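Local coordinates for multifunctional non-homologous end joining DNA repair protein LigD (Mycobacterium tuberculosis, PDB 4MKY), which probably works with Ku to repair DNA double-strand breaks by non-homologous end joining, its N-terminal polymerase domain, described here, filling gaps before ligation, at residues 54-59 with 66-71; 20-25 with 59-64; 50-55 with 92-97. One frame throughout, in Å; residues are numbered along the deposited sequence.

Interaction 1 (54-59 with 66-71). With nucleotides of chain J; nucleotides of chain F.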
loop_
_atom_site.group_PDB
_atom_site.type_symbol
_atom_site.label_atom_id
_atom_site.label_comp_id
_atom_site.label_asym_id
_atom_site.label_seq_id
_atom_site.Cartn_x
_atom_site.Cartn_y
_atom_site.Cartn_z
ATOM N N ARG A 54 -0.893 6.316 -19.519
ATOM C CA ARG A 54 0.168 7.191 -20.003
ATOM C C ARG A 54 0.730 8.046 -18.893
ATOM O O ARG A 54 -0.018 8.630 -18.099
ATOM C CB ARG A 54 -0.362 8.139 -21.091
ATOM C CG ARG A 54 -0.438 7.538 -22.492
ATOM C CD ARG A 54 -1.801 7.794 -23.123
ATOM N NE ARG A 54 -2.825 6.980 -22.470
ATOM C CZ ARG A 54 -3.970 7.439 -21.966
ATOM N NH1 ARG A 54 -4.329 8.683 -22.150
ATOM N NH2 ARG A 54 -4.787 6.616 -21.320
ATOM N N LYS A 55 2.055 8.173 -18.881
ATOM C CA LYS A 55 2.686 9.259 -18.151
ATOM C C LYS A 55 3.276 10.250 -19.153
ATOM O O LYS A 55 4.189 9.923 -19.911
ATOM C CB LYS A 55 3.743 8.732 -17.196
ATOM C CG LYS A 55 4.058 9.704 -16.074
ATOM C CD LYS A 55 4.838 9.032 -14.964
ATOM C CE LYS A 55 5.165 10.050 -13.873
ATOM N NZ LYS A 55 5.999 9.412 -12.797
ATOM N N ARG A 56 2.744 11.462 -19.185
ATOM C CA ARG A 56 3.154 12.396 -20.239
ATOM C C ARG A 56 3.975 13.581 -19.730
ATOM O O ARG A 56 3.587 14.253 -18.768
ATOM C CB ARG A 56 1.924 12.875 -21.000
ATOM C CG ARG A 56 0.907 11.770 -21.265
ATOM C CD ARG A 56 -0.373 12.320 -21.830
ATOM N NE ARG A 56 -0.076 13.349 -22.822
ATOM C CZ ARG A 56 -0.986 14.165 -23.337
ATOM N NH1 ARG A 56 -2.260 14.053 -22.964
ATOM N NH2 ARG A 56 -0.608 15.100 -24.197
ATOM N N TRP A 57 5.103 13.846 -20.390
ATOM C CA TRP A 57 5.931 15.022 -20.093
ATOM C C TRP A 57 5.942 16.043 -21.242
ATOM O O TRP A 57 6.980 16.289 -21.850
ATOM C CB TRP A 57 7.370 14.581 -19.867
ATOM C CG TRP A 57 7.654 13.938 -18.551
ATOM C CD1 TRP A 57 8.327 14.498 -17.495
ATOM C CD2 TRP A 57 7.427 12.569 -18.195
ATOM N NE1 TRP A 57 8.482 13.573 -16.489
ATOM C CE2 TRP A 57 7.971 12.374 -16.904
ATOM C CE3 TRP A 57 6.823 11.485 -18.842
ATOM C CZ2 TRP A 57 7.895 11.158 -16.239
ATOM C CZ3 TRP A 57 6.781 10.269 -18.196
ATOM C CH2 TRP A 57 7.283 10.120 -16.894
ATOM N N PRO A 58 4.813 16.690 -21.507
ATOM C CA PRO A 58 4.736 17.613 -22.656
ATOM C C PRO A 58 5.810 18.694 -22.683
ATOM O O PRO A 58 6.115 19.233 -23.743
ATOM C CB PRO A 58 3.375 18.288 -22.489
ATOM C CG PRO A 58 2.617 17.433 -21.545
ATOM C CD PRO A 58 3.614 16.739 -20.662
ATOM N N ASN A 59 6.244 19.141 -21.513
ATOM C CA ASN A 59 7.258 20.178 -21.456
ATOM C C ASN A 59 8.589 19.579 -21.084
ATOM O O ASN A 59 9.384 20.183 -20.372
ATOM C CB ASN A 59 6.857 21.279 -20.483
ATOM C CG ASN A 59 5.611 21.997 -20.928
ATOM O OD1 ASN A 59 4.504 21.577 -20.613
ATOM N ND2 ASN A 59 5.778 22.977 -21.796
ATOM N N PHE A 66 2.254 14.034 -15.712
ATOM C CA PHE A 66 1.019 13.603 -15.074
ATOM C C PHE A 66 0.591 12.237 -15.571
ATOM O O PHE A 66 0.896 11.852 -16.700
ATOM C CB PHE A 66 -0.091 14.628 -15.306
ATOM C CG PHE A 66 -0.346 14.942 -16.755
ATOM C CD1 PHE A 66 0.342 15.967 -17.383
ATOM C CD2 PHE A 66 -1.337 14.274 -17.459
ATOM C CE1 PHE A 66 0.100 16.268 -18.719
ATOM C CE2 PHE A 66 -1.594 14.571 -18.785
ATOM C CZ PHE A 66 -0.845 15.549 -19.429
ATOM N N PHE A 67 -0.004 11.460 -14.681
ATOM C CA PHE A 67 -0.548 10.184 -15.067
ATOM C C PHE A 67 -1.899 10.398 -15.729
ATOM O O PHE A 67 -2.759 11.096 -15.189
ATOM C CB PHE A 67 -0.695 9.265 -13.851
ATOM C CG PHE A 67 0.512 8.409 -13.604
ATOM C CD1 PHE A 67 0.725 7.268 -14.367
ATOM C CD2 PHE A 67 1.480 8.793 -12.676
ATOM C CE1 PHE A 67 1.871 6.527 -14.214
ATOM C CE2 PHE A 67 2.595 8.021 -12.461
ATOM C CZ PHE A 67 2.816 6.906 -13.254
ATOM N N GLU A 68 -2.093 9.786 -16.886
ATOM C CA GLU A 68 -3.393 9.856 -17.538
ATOM C C GLU A 68 -3.888 8.464 -17.914
ATOM O O GLU A 68 -3.178 7.683 -18.541
ATOM C CB GLU A 68 -3.358 10.782 -18.768
ATOM C CG GLU A 68 -4.599 10.737 -19.650
ATOM C CD GLU A 68 -4.536 11.749 -20.786
ATOM O OE1 GLU A 68 -3.419 12.040 -21.286
ATOM O OE2 GLU A 68 -5.591 12.332 -21.123
ATOM N N LYS A 69 -5.146 8.203 -17.589
ATOM C CA LYS A 69 -5.757 6.917 -17.884
ATOM C C LYS A 69 -6.932 7.118 -18.809
ATOM O O LYS A 69 -7.031 6.489 -19.856
ATOM C CB LYS A 69 -6.257 6.265 -16.605
ATOM C CG LYS A 69 -5.164 5.647 -15.763
ATOM C CD LYS A 69 -5.758 4.965 -14.538
ATOM C CE LYS A 69 -4.665 4.626 -13.532
ATOM N NZ LYS A 69 -3.894 3.450 -14.006
ATOM N N GLN A 70 -7.830 7.991 -18.381
ATOM C CA GLN A 70 -9.070 8.260 -19.097
ATOM C C GLN A 70 -8.687 8.848 -20.441
ATOM O O GLN A 70 -7.664 9.518 -20.551
ATOM C CB GLN A 70 -9.934 9.222 -18.262
ATOM C CG GLN A 70 -11.208 9.716 -18.918
ATOM C CD GLN A 70 -12.272 8.645 -19.050
ATOM O OE1 GLN A 70 -12.330 7.701 -18.265
ATOM N NE2 GLN A 70 -13.139 8.804 -20.034
ATOM N N LEU A 71 -9.423 8.474 -21.479
ATOM C CA LEU A 71 -9.113 8.921 -22.834
ATOM C C LEU A 71 -9.865 10.196 -23.157
ATOM O O LEU A 71 -11.091 10.238 -23.032
ATOM C CB LEU A 71 -9.478 7.838 -23.852
ATOM C CG LEU A 71 -9.171 8.150 -25.318
ATOM C CD1 LEU A 71 -7.718 8.583 -25.495
ATOM C CD2 LEU A 71 -9.527 6.959 -26.211
ATOM P P DC J 5 -8.333 15.718 -12.577
ATOM O OP1 DC J 5 -9.734 15.210 -12.485
ATOM O OP2 DC J 5 -7.477 15.778 -11.362
ATOM O "O5'" DC J 5 -7.566 14.864 -13.686
ATOM C "C5'" DC J 5 -8.130 14.731 -15.008
ATOM C "C4'" DC J 5 -7.067 14.322 -16.000
ATOM O "O4'" DC J 5 -6.313 15.485 -16.395
ATOM C "C3'" DC J 5 -6.039 13.320 -15.465
ATOM O "O3'" DC J 5 -6.213 12.057 -16.111
ATOM C "C2'" DC J 5 -4.690 13.919 -15.840
ATOM C "C1'" DC J 5 -5.045 15.032 -16.806
ATOM N N1 DC J 5 -4.123 16.176 -16.785
ATOM C C2 DC J 5 -3.920 16.892 -17.967
ATOM O O2 DC J 5 -4.635 16.640 -18.949
ATOM N N3 DC J 5 -2.981 17.867 -17.998
ATOM C C4 DC J 5 -2.249 18.121 -16.909
ATOM N N4 DC J 5 -1.318 19.074 -16.990
ATOM C C5 DC J 5 -2.409 17.380 -15.704
ATOM C C6 DC J 5 -3.348 16.425 -15.686
ATOM O OP3 DG F 1 4.679 18.890 -25.718
ATOM P P DG F 1 4.071 19.016 -27.069
ATOM O OP1 DG F 1 5.158 18.821 -28.079
ATOM O OP2 DG F 1 3.221 20.228 -27.125
ATOM O "O5'" DG F 1 3.079 17.774 -27.137
ATOM C "C5'" DG F 1 2.120 17.550 -26.092
ATOM C "C4'" DG F 1 0.764 17.299 -26.707
ATOM O "O4'" DG F 1 -0.246 17.278 -25.678
ATOM C "C3'" DG F 1 0.307 18.390 -27.661
ATOM O "O3'" DG F 1 -0.709 17.771 -28.442
ATOM C "C2'" DG F 1 -0.267 19.419 -26.706
ATOM C "C1'" DG F 1 -0.860 18.558 -25.581
ATOM N N9 DG F 1 -0.592 19.057 -24.238
ATOM C C8 DG F 1 0.552 19.695 -23.828
ATOM N N7 DG F 1 0.611 19.860 -22.534
ATOM C C5 DG F 1 -0.536 19.242 -22.057
ATOM C C6 DG F 1 -1.035 19.131 -20.733
ATOM O O6 DG F 1 -0.517 19.521 -19.679
ATOM N N1 DG F 1 -2.254 18.464 -20.700
ATOM C C2 DG F 1 -2.907 17.959 -21.798
ATOM N N2 DG F 1 -4.054 17.309 -21.552
ATOM N N3 DG F 1 -2.459 18.066 -23.040
ATOM C C4 DG F 1 -1.287 18.735 -23.096
ATOM P P DA J 6 -7.322 11.038 -15.584
ATOM O OP1 DA J 6 -7.171 9.748 -16.316
ATOM O OP2 DA J 6 -8.629 11.734 -15.589
ATOM O "O5'" DA J 6 -6.887 10.797 -14.076
ATOM C "C5'" DA J 6 -5.642 10.177 -13.771
ATOM C "C4'" DA J 6 -5.910 8.825 -13.161
ATOM O "O4'" DA J 6 -4.666 8.237 -12.716
ATOM C "C3'" DA J 6 -6.816 8.857 -11.932
ATOM O "O3'" DA J 6 -7.477 7.599 -11.890
ATOM C "C2'" DA J 6 -5.825 8.864 -10.791
ATOM C "C1'" DA J 6 -4.777 7.915 -11.340
ATOM N N9 DA J 6 -3.454 8.053 -10.747
ATOM C C8 DA J 6 -2.726 9.207 -10.595
ATOM N N7 DA J 6 -1.524 9.011 -10.116
ATOM C C5 DA J 6 -1.446 7.635 -9.962
ATOM C C6 DA J 6 -0.433 6.796 -9.476
ATOM N N6 DA J 6 0.739 7.243 -9.024
ATOM N N1 DA J 6 -0.662 5.463 -9.483
ATOM C C2 DA J 6 -1.842 5.020 -9.933
ATOM N N3 DA J 6 -2.876 5.710 -10.410
ATOM C C4 DA J 6 -2.609 7.029 -10.398
#

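Interaction 2 (20-25 with 59-64)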
loop_
_atom_site.group_PDB
_atom_site.type_symbol
_atom_site.label_atom_id
_atom_site.label_comp_id
_atom_site.label_asym_id
_atom_site.label_seq_id
_atom_site.Cartn_x
_atom_site.Cartn_y
_atom_site.Cartn_z
ATOM N N VAL A 20 12.792 19.986 -27.684
ATOM C CA VAL A 20 13.508 19.078 -26.793
ATOM C C VAL A 20 12.668 18.583 -25.617
ATOM O O VAL A 20 11.903 19.342 -25.021
ATOM C CB VAL A 20 14.803 19.716 -26.267
ATOM C CG1 VAL A 20 15.642 18.678 -25.545
ATOM C CG2 VAL A 20 15.586 20.281 -27.431
ATOM N N LEU A 21 12.839 17.308 -25.279
ATOM C CA LEU A 21 12.129 16.709 -24.169
ATOM C C LEU A 21 13.121 16.232 -23.110
ATOM O O LEU A 21 12.872 16.358 -21.905
ATOM C CB LEU A 21 11.239 15.559 -24.643
ATOM C CG LEU A 21 10.031 15.958 -25.490
ATOM C CD1 LEU A 21 8.922 14.919 -25.410
ATOM C CD2 LEU A 21 9.500 17.302 -25.037
ATOM N N TYR A 22 14.236 15.665 -23.568
ATOM C CA TYR A 22 15.337 15.334 -22.686
ATOM C C TYR A 22 16.467 16.348 -22.890
ATOM O O TYR A 22 17.230 16.262 -23.849
ATOM C CB TYR A 22 15.821 13.909 -22.943
ATOM C CG TYR A 22 14.751 12.825 -22.781
ATOM C CD1 TYR A 22 13.835 12.561 -23.800
ATOM C CD2 TYR A 22 14.709 12.026 -21.653
ATOM C CE1 TYR A 22 12.930 11.526 -23.701
ATOM C CE2 TYR A 22 13.817 10.983 -21.557
ATOM C CZ TYR A 22 12.940 10.730 -22.591
ATOM O OH TYR A 22 12.004 9.730 -22.466
ATOM N N PRO A 23 16.533 17.358 -22.021
ATOM C CA PRO A 23 17.533 18.419 -22.165
ATOM C C PRO A 23 18.947 17.887 -22.043
ATOM O O PRO A 23 19.845 18.366 -22.727
ATOM C CB PRO A 23 17.235 19.359 -20.987
ATOM C CG PRO A 23 15.840 19.017 -20.559
ATOM C CD PRO A 23 15.664 17.561 -20.850
ATOM N N ALA A 24 19.151 16.927 -21.156
ATOM C CA ALA A 24 20.490 16.422 -20.886
ATOM C C ALA A 24 21.125 15.804 -22.132
ATOM O O ALA A 24 22.333 15.884 -22.325
ATOM C CB ALA A 24 20.460 15.416 -19.746
ATOM N N THR A 25 20.314 15.197 -22.987
ATOM C CA THR A 25 20.854 14.542 -24.170
ATOM C C THR A 25 20.517 15.314 -25.431
ATOM O O THR A 25 21.075 15.050 -26.504
ATOM C CB THR A 25 20.311 13.107 -24.302
ATOM O OG1 THR A 25 18.891 13.147 -24.490
ATOM C CG2 THR A 25 20.657 12.293 -23.047
ATOM N N ASN A 59 6.244 19.141 -21.513
ATOM C CA ASN A 59 7.258 20.178 -21.456
ATOM C C ASN A 59 8.589 19.579 -21.084
ATOM O O ASN A 59 9.384 20.183 -20.372
ATOM C CB ASN A 59 6.857 21.279 -20.483
ATOM C CG ASN A 59 5.611 21.997 -20.928
ATOM O OD1 ASN A 59 4.504 21.577 -20.613
ATOM N ND2 ASN A 59 5.778 22.977 -21.796
ATOM N N GLY A 60 8.836 18.396 -21.627
ATOM C CA GLY A 60 10.097 17.713 -21.430
ATOM C C GLY A 60 10.246 17.164 -20.031
ATOM O O GLY A 60 9.380 17.366 -19.171
ATOM N N VAL A 61 11.430 16.630 -19.755
ATOM C CA VAL A 61 11.621 15.837 -18.560
ATOM C C VAL A 61 12.060 16.652 -17.335
ATOM O O VAL A 61 12.286 16.100 -16.245
ATOM C CB VAL A 61 12.604 14.692 -18.842
ATOM C CG1 VAL A 61 14.004 15.053 -18.391
ATOM C CG2 VAL A 61 12.107 13.418 -18.198
ATOM N N ASP A 62 12.148 17.963 -17.490
ATOM C CA ASP A 62 12.505 18.809 -16.355
ATOM C C ASP A 62 11.254 19.492 -15.804
ATOM O O ASP A 62 11.320 20.230 -14.828
ATOM C CB ASP A 62 13.584 19.840 -16.742
ATOM C CG ASP A 62 14.913 19.177 -17.153
ATOM O OD1 ASP A 62 15.082 17.962 -16.932
ATOM O OD2 ASP A 62 15.796 19.850 -17.705
ATOM N N GLN A 63 10.096 19.167 -16.378
ATOM C CA GLN A 63 8.866 19.879 -16.052
ATOM C C GLN A 63 7.755 18.895 -15.694
ATOM O O GLN A 63 7.744 17.761 -16.172
ATOM C CB GLN A 63 8.436 20.753 -17.228
ATOM C CG GLN A 63 9.543 21.621 -17.814
ATOM C CD GLN A 63 9.850 22.856 -16.967
ATOM O OE1 GLN A 63 8.981 23.370 -16.264
ATOM N NE2 GLN A 63 11.074 23.377 -17.091
ATOM N N PRO A 64 6.833 19.323 -14.823
ATOM C CA PRO A 64 5.812 18.433 -14.310
ATOM C C PRO A 64 5.252 17.479 -15.375
ATOM O O PRO A 64 5.120 17.828 -16.549
ATOM C CB PRO A 64 4.732 19.395 -13.830
ATOM C CG PRO A 64 5.493 20.606 -13.409
ATOM C CD PRO A 64 6.592 20.725 -14.428
#

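Interaction 3 (50-55 with 92-97)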
loop_
_atom_site.group_PDB
_atom_site.type_symbol
_atom_site.label_atom_id
_atom_site.label_comp_id
_atom_site.label_asym_id
_atom_site.label_seq_id
_atom_site.Cartn_x
_atom_site.Cartn_y
_atom_site.Cartn_z
ATOM N N ARG A 50 -4.435 -4.476 -24.239
ATOM C CA ARG A 50 -4.336 -3.970 -22.875
ATOM C C ARG A 50 -4.646 -2.499 -22.825
ATOM O O ARG A 50 -4.299 -1.764 -23.772
ATOM C CB ARG A 50 -2.918 -4.173 -22.364
ATOM C CG ARG A 50 -2.342 -5.542 -22.704
ATOM C CD ARG A 50 -0.961 -5.719 -22.115
ATOM N NE ARG A 50 -0.441 -6.988 -22.576
ATOM C CZ ARG A 50 -0.555 -8.127 -21.912
ATOM N NH1 ARG A 50 -1.085 -8.154 -20.694
ATOM N NH2 ARG A 50 -0.189 -9.247 -22.513
ATOM N N PRO A 51 -5.302 -2.059 -21.721
ATOM C CA PRO A 51 -5.529 -0.642 -21.465
ATOM C C PRO A 51 -4.177 0.015 -21.264
ATOM O O PRO A 51 -3.308 -0.545 -20.592
ATOM C CB PRO A 51 -6.303 -0.640 -20.143
ATOM C CG PRO A 51 -5.852 -1.874 -19.455
ATOM C CD PRO A 51 -5.613 -2.883 -20.541
ATOM N N ALA A 52 -3.980 1.151 -21.917
ATOM C CA ALA A 52 -2.705 1.847 -21.848
ATOM C C ALA A 52 -2.774 3.033 -20.898
ATOM O O ALA A 52 -3.498 3.988 -21.157
ATOM C CB ALA A 52 -2.299 2.307 -23.243
ATOM N N THR A 53 -2.045 2.985 -19.789
ATOM C CA THR A 53 -1.903 4.170 -18.943
ATOM C C THR A 53 -0.713 5.000 -19.429
ATOM O O THR A 53 0.323 4.441 -19.788
ATOM C CB THR A 53 -1.676 3.819 -17.467
ATOM O OG1 THR A 53 -2.895 3.349 -16.893
ATOM C CG2 THR A 53 -1.268 5.042 -16.706
ATOM N N ARG A 54 -0.893 6.316 -19.519
ATOM C CA ARG A 54 0.168 7.191 -20.003
ATOM C C ARG A 54 0.730 8.046 -18.893
ATOM O O ARG A 54 -0.018 8.630 -18.099
ATOM C CB ARG A 54 -0.362 8.139 -21.091
ATOM C CG ARG A 54 -0.438 7.538 -22.492
ATOM C CD ARG A 54 -1.801 7.794 -23.123
ATOM N NE ARG A 54 -2.825 6.980 -22.470
ATOM C CZ ARG A 54 -3.970 7.439 -21.966
ATOM N NH1 ARG A 54 -4.329 8.683 -22.150
ATOM N NH2 ARG A 54 -4.787 6.616 -21.320
ATOM N N LYS A 55 2.055 8.173 -18.881
ATOM C CA LYS A 55 2.686 9.259 -18.151
ATOM C C LYS A 55 3.276 10.250 -19.153
ATOM O O LYS A 55 4.189 9.923 -19.911
ATOM C CB LYS A 55 3.743 8.732 -17.196
ATOM C CG LYS A 55 4.058 9.704 -16.074
ATOM C CD LYS A 55 4.838 9.032 -14.964
ATOM C CE LYS A 55 5.165 10.050 -13.873
ATOM N NZ LYS A 55 5.999 9.412 -12.797
ATOM N N THR A 92 -12.535 4.737 -19.320
ATOM C CA THR A 92 -12.385 4.067 -20.594
ATOM C C THR A 92 -11.034 4.427 -21.204
ATOM O O THR A 92 -10.750 5.592 -21.468
ATOM C CB THR A 92 -13.546 4.394 -21.548
ATOM O OG1 THR A 92 -13.060 5.158 -22.653
ATOM C CG2 THR A 92 -14.656 5.164 -20.824
ATOM N N TYR A 93 -10.165 3.426 -21.295
ATOM C CA TYR A 93 -8.781 3.589 -21.697
ATOM C C TYR A 93 -8.691 3.471 -23.196
ATOM O O TYR A 93 -9.541 2.813 -23.808
ATOM C CB TYR A 93 -7.942 2.445 -21.107
ATOM C CG TYR A 93 -7.897 2.396 -19.605
ATOM C CD1 TYR A 93 -8.982 1.931 -18.881
ATOM C CD2 TYR A 93 -6.755 2.792 -18.908
ATOM C CE1 TYR A 93 -8.953 1.901 -17.509
ATOM C CE2 TYR A 93 -6.718 2.759 -17.528
ATOM C CZ TYR A 93 -7.820 2.303 -16.839
ATOM O OH TYR A 93 -7.843 2.338 -15.471
ATOM N N PRO A 94 -7.573 3.958 -23.768
ATOM C CA PRO A 94 -7.129 3.605 -25.107
ATOM C C PRO A 94 -6.393 2.255 -25.105
ATOM O O PRO A 94 -5.608 1.973 -24.202
ATOM C CB PRO A 94 -6.128 4.707 -25.446
ATOM C CG PRO A 94 -5.583 5.124 -24.128
ATOM C CD PRO A 94 -6.734 5.010 -23.167
ATOM N N ILE A 95 -6.605 1.452 -26.141
ATOM C CA ILE A 95 -5.732 0.330 -26.380
ATOM C C ILE A 95 -4.849 0.690 -27.556
ATOM O O ILE A 95 -5.352 1.157 -28.580
ATOM C CB ILE A 95 -6.517 -0.921 -26.785
ATOM C CG1 ILE A 95 -7.571 -1.259 -25.732
ATOM C CG2 ILE A 95 -5.556 -2.084 -26.974
ATOM C CD1 ILE A 95 -8.612 -2.261 -26.183
ATOM N N ILE A 96 -3.536 0.545 -27.395
ATOM C CA ILE A 96 -2.624 0.744 -28.522
ATOM C C ILE A 96 -2.444 -0.579 -29.259
ATOM O O ILE A 96 -2.101 -1.593 -28.647
ATOM C CB ILE A 96 -1.249 1.213 -28.055
ATOM C CG1 ILE A 96 -1.370 2.505 -27.252
ATOM C CG2 ILE A 96 -0.325 1.347 -29.251
ATOM C CD1 ILE A 96 -1.705 3.708 -28.121
ATOM N N ASP A 97 -2.653 -0.579 -30.574
ATOM C CA ASP A 97 -2.543 -1.818 -31.333
ATOM C C ASP A 97 -2.121 -1.601 -32.787
ATOM O O ASP A 97 -2.246 -2.511 -33.632
ATOM C CB ASP A 97 -3.864 -2.599 -31.239
ATOM C CG ASP A 97 -5.068 -1.755 -31.621
ATOM O OD1 ASP A 97 -4.882 -0.706 -32.277
ATOM O OD2 ASP A 97 -6.198 -2.139 -31.279
#

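Interaction 1 (54-59 with 66-71)
E68 OE1 draws in two arginines: R56 NH1 stands 2.9 Å from E68 OE1, whereas R54 NH1 stands 3.6 Å from E68 OE1, a long, weak ion pair. The R56 bond is nearly straight (166°), uses the syn lone pair and lies in a guanidinium plane almost coplanar with the carboxylate. R56 NH2 bonds to Q108 O. R54 is bent at chi2 and chi3 (-71° at the latter), which curls R54 NH2 back to K69 O at 2.7 Å. Strands 54-56 and 66-68 pair antiparallel as a hairpin: R54/E68 and R56/F66 are hydrogen-bonded pairs (E68 N to R54 O, 2.7 Å), K55/F67 a non-hydrogen-bonded one. F66 lies between R56 CB on one face and DC5 of chain J on the other, where F66 CG lies 3.4 Å from C5 of DC5. On the sheet face carrying K55 and F67, K55, which probably binds the polymerase substrate, makes a CH-pi contact through CD with the F67 ring; DA6 of chain J covers the opposite face. K69 N and Q70 N each donate to OP1 of DA6 at 2.8 Å, consistent with DNA binding. Strand 66-68 edges a four-stranded antiparallel sheet; strand 53-56 separates it from strand 112-115, and R54 touches I105 of helix 99-108.

Interaction 2 (20-25 with 59-64)
A type I beta turn, G60 to Q63, forms part of the loop joining the hairpin strands 53-56 and 66-68, and it docks on a corner of the N-terminal chain where L21 and Y22 form a classic beta bulge facing T27. The turn's own closing bond is weak, with Q63 N 3.4 Å from G60 O. One backbone bond joins the two segments: V61 N donates to L21 O at 2.6 Å, short and somewhat bent (145° at the hydrogen), with the donor in the carbonyl plane. The approach is close because G60 carries no side chain: L21 O comes within 3.1 Å of G60 CA, on the side where a beta carbon would clash with it, and the positive phi of G60 (72°) is a conformation that glycine adopts readily. L21 CD2 lies against the same backbone, 3.6 Å from G60 N, while the L21 side chain also touches L111 and K29.

V61 is directed toward the corner and fills the angle between two side chains. Its CB is 4.4 Å from Y22 CD2, meeting the ring obliquely, and its CG1 is 3.9 Å from P23 CD. Y22 also packs on I32 of helix 29-44, and its hydroxyl is hydrogen-bonded to the carbonyl of R247, a residue that probably binds substrate, so the corner connects the turn with the surroundings of the nucleotide site. On the exposed side, the D62 and P23 side chains approach from opposite directions, and D62 OD2 comes within 3.0 Å of P23 CG.

Interaction 3 (50-55 with 92-97)
The Y93 ring receives P51 over one face: P51 CB is 3.9 Å from the centroid of the Y93 ring and 28° off the ring normal, a CH-pi contact. At the ring's edge, near its plane, lie A52 O and T53 OG1, the latter 3.9 Å from Y93 CE2. The R54 guanidinium is the second flat group. P94 CG sits over one face, offset toward the rim, and P94 CD comes within 3.1 Å of R54 NH2; at the edge, almost exactly in plane, A52 O takes a bond from R54 NH2 at 2.9 Å.

A52 is therefore held from both ends of its backbone, since A52 N donates to P94 O at 2.9 Å (153° at the hydrogen), nearly along the axis of that carbonyl. A52 CB rests 4.1 Å from I96 CG1, and R50 O lies 3.5 Å from I95 CG2. The segments run 101° apart, so they cross instead of forming a regular ladder. Several polar ends have partners beyond the two segments: Y93 OH with H86, T53 OG1 with K69 NZ, and R50 with D291 in a salt bridge.

With P51 and P94 both lacking a backbone N-H, pairing is limited: a single backbone hydrogen bond joins the crossing segments, and P51, P94, I95, I96 and the Y93 ring pack round it. The R54 NH2 bond to A52 O, with a weak one from NE, would help offset the cost of burying the guanidinium charge.

Interactions 1 and 3 both use strand 53-56 and share R54, their centres about 11 Å apart. Interaction 3 is wholly buried and mostly apolar, a crossing of the residues leading into strand 53-56 over strand 89-95. Interaction 1 is partly buried and rich in charge and aromatic rings, in keeping with its face toward the DNA. They meet directly where K69 NZ lies 3.1 Å from T53 OG1, a probable hydrogen bond. Interaction 2 lies farther out, partly exposed, and relies on loop backbone and small apolar contacts instead of strand pairing. Through N59 it continues the same hairpin as interaction 1, and Q63 O packs on W57 CD1.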